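PDB 2FBO: variable region-containing chitin-binding protein 3 from Branchiostoma floridae, which probably binds chitin as an immune-type receptor, this portion being its two tandem immunoglobulin V-type domains. Local coordinates for residues L120-V125 and R227-L232. Sequence-based numbering, arbitrary orientation.
Sequences LDAKSV and RVWCEL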
loop_
_atom_site.group_PDB
_atom_site.type_symbol
_atom_site.label_atom_id
_atom_site.label_comp_id
_atom_site.label_asym_id
_atom_site.label_seq_id
_atom_site.Cartn_x
_atom_site.Cartn_y
_atom_site.Cartn_z
ATOM N N LEU A 120 -4.335 -1.100 -8.693
ATOM C CA LEU A 120 -3.335 -0.485 -7.822
ATOM C C LEU A 120 -3.157 -1.224 -6.502
ATOM O O LEU A 120 -4.124 -1.701 -5.901
ATOM C CB LEU A 120 -3.704 0.976 -7.521
ATOM C CG LEU A 120 -2.812 1.795 -6.559
ATOM C CD1 LEU A 120 -3.069 3.280 -6.772
ATOM C CD2 LEU A 120 -3.073 1.416 -5.099
ATOM N N ASP A 121 -1.906 -1.339 -6.072
ATOM C CA ASP A 121 -1.604 -1.934 -4.781
ATOM C C ASP A 121 -0.399 -1.194 -4.226
ATOM O O ASP A 121 0.335 -0.529 -4.967
ATOM C CB ASP A 121 -1.313 -3.432 -4.876
ATOM C CG ASP A 121 -1.390 -4.120 -3.511
ATOM O OD1 ASP A 121 -1.992 -3.534 -2.588
ATOM O OD2 ASP A 121 -0.868 -5.237 -3.353
ATOM N N ALA A 122 -0.215 -1.281 -2.916
ATOM C CA ALA A 122 0.894 -0.608 -2.264
ATOM C C ALA A 122 1.160 -1.235 -0.910
ATOM O O ALA A 122 0.247 -1.718 -0.244
ATOM C CB ALA A 122 0.576 0.874 -2.099
ATOM N N LYS A 123 2.428 -1.254 -0.527
ATOM C CA LYS A 123 2.845 -1.780 0.762
ATOM C C LYS A 123 3.958 -0.873 1.242
ATOM O O LYS A 123 4.629 -0.233 0.421
ATOM C CB LYS A 123 3.330 -3.225 0.630
ATOM C CG LYS A 123 2.183 -4.230 0.646
ATOM C CD LYS A 123 2.682 -5.657 0.636
ATOM C CE LYS A 123 1.537 -6.649 0.824
ATOM N NZ LYS A 123 0.475 -6.510 -0.213
ATOM N N SER A 124 4.151 -0.807 2.556
ATOM C CA SER A 124 5.170 0.059 3.125
ATOM C C SER A 124 6.383 -0.663 3.701
ATOM O O SER A 124 6.325 -1.837 4.080
ATOM C CB SER A 124 4.564 0.949 4.212
ATOM O OG SER A 124 4.359 0.230 5.419
ATOM N N VAL A 125 7.488 0.066 3.759
ATOM C CA VAL A 125 8.735 -0.453 4.306
ATOM C C VAL A 125 9.285 0.657 5.189
ATOM O O VAL A 125 9.313 1.821 4.783
ATOM C CB VAL A 125 9.757 -0.774 3.193
ATOM C CG1 VAL A 125 11.026 -1.342 3.802
ATOM C CG2 VAL A 125 9.158 -1.765 2.206
ATOM N N ARG A 227 -11.284 -4.130 -3.842
ATOM C CA ARG A 227 -10.130 -4.186 -2.964
ATOM C C ARG A 227 -10.475 -3.536 -1.634
ATOM O O ARG A 227 -11.112 -2.483 -1.586
ATOM C CB ARG A 227 -8.936 -3.471 -3.609
ATOM C CG ARG A 227 -7.631 -3.604 -2.838
ATOM C CD ARG A 227 -6.505 -2.824 -3.522
ATOM N NE ARG A 227 -6.235 -3.302 -4.877
ATOM C CZ ARG A 227 -5.527 -4.389 -5.169
ATOM N NH1 ARG A 227 -5.341 -4.732 -6.437
ATOM N NH2 ARG A 227 -4.992 -5.124 -4.206
ATOM N N VAL A 228 -10.077 -4.184 -0.549
ATOM C CA VAL A 228 -10.328 -3.647 0.778
ATOM C C VAL A 228 -8.985 -3.492 1.469
ATOM O O VAL A 228 -8.027 -4.206 1.152
ATOM C CB VAL A 228 -11.215 -4.591 1.613
ATOM C CG1 VAL A 228 -12.600 -4.689 0.986
ATOM C CG2 VAL A 228 -10.568 -5.962 1.700
ATOM N N TRP A 229 -8.911 -2.558 2.407
ATOM C CA TRP A 229 -7.664 -2.334 3.119
ATOM C C TRP A 229 -7.870 -2.348 4.616
ATOM O O TRP A 229 -8.891 -1.873 5.108
ATOM C CB TRP A 229 -7.068 -0.970 2.764
ATOM C CG TRP A 229 -6.756 -0.761 1.325
ATOM C CD1 TRP A 229 -7.646 -0.569 0.306
ATOM C CD2 TRP A 229 -5.454 -0.686 0.743
ATOM N NE1 TRP A 229 -6.974 -0.376 -0.879
ATOM C CE2 TRP A 229 -5.626 -0.445 -0.639
ATOM C CE3 TRP A 229 -4.155 -0.798 1.255
ATOM C CZ2 TRP A 229 -4.546 -0.310 -1.517
ATOM C CZ3 TRP A 229 -3.076 -0.663 0.380
ATOM C CH2 TRP A 229 -3.281 -0.422 -0.989
ATOM N N CYS A 230 -6.893 -2.887 5.334
ATOM C CA CYS A 230 -6.945 -2.864 6.786
ATOM C C CYS A 230 -5.814 -1.967 7.237
ATOM O O CYS A 230 -4.647 -2.232 6.932
ATOM C CB CYS A 230 -6.735 -4.239 7.421
ATOM S SG CYS A 230 -6.715 -4.088 9.245
ATOM N N GLU A 231 -6.162 -0.898 7.941
ATOM C CA GLU A 231 -5.169 0.028 8.456
ATOM C C GLU A 231 -5.202 0.027 9.975
ATOM O O GLU A 231 -6.277 0.090 10.579
ATOM C CB GLU A 231 -5.435 1.456 7.980
ATOM C CG GLU A 231 -4.575 2.480 8.715
ATOM C CD GLU A 231 -4.956 3.909 8.417
ATOM O OE1 GLU A 231 -6.116 4.288 8.693
ATOM O OE2 GLU A 231 -4.092 4.659 7.912
ATOM N N LEU A 232 -4.021 -0.054 10.577
ATOM C CA LEU A 232 -3.885 -0.018 12.023
ATOM C C LEU A 232 -3.056 1.218 12.342
ATOM O O LEU A 232 -2.012 1.440 11.724
ATOM C CB LEU A 232 -3.171 -1.270 12.531
ATOM C CG LEU A 232 -3.823 -2.614 12.201
ATOM C CD1 LEU A 232 -3.005 -3.738 12.816
ATOM C CD2 LEU A 232 -5.250 -2.640 12.738
#
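W229 pushes the six-membered end of its indole against L120, D121 and A122, joining the two V-type immunoglobulin domains of the chain. Residues 120-125 lie on strand 120-129 of the first domain's mixed sheet, residues 227-232 on strand 226-233 of the second's. The segments run nearly parallel, at 16°, with axes 9.7 Å apart at closest approach, too far for backbone pairing, so side chains carry the contact.

The tight part is at the indole. A122 O lies 3.5 Å from W229 CZ3, near the ring plane. L120 CD2 also meets the rim near the ring plane, but at CZ2, 4.2 Å away. A122 CB packs against CH2. D121 OD1 lies 3.7 Å from W229 CH2, oblique to the ring. W229 CG stands anti to the carbonyl carbon (chi1 -59°), and the ring reaches across to the first domain. W229 NE1 donates to G173 O of its own domain, which helps fix the ring's rotation. A122 N is buried here without a partner.

R227 bends at chi3 (-61°), which lays one guanidinium face over D121 CB and L120 O. L120 O is close to NE, but the angle is too poor for a hydrogen bond. NE is hydrogen-bonded elsewhere, and NH1 bonds to M3 O. D121 OD1 accepts from S245 OG, and OD2 from V5 N.

The contact loosens toward K123, which is partly exposed and does not touch 227-232. Its NZ binds V5 O and makes a long salt bridge to D121 OD2. The D121-R227 link is also long: OD1 sits 3.8 Å from NH2, well out of the guanidinium plane.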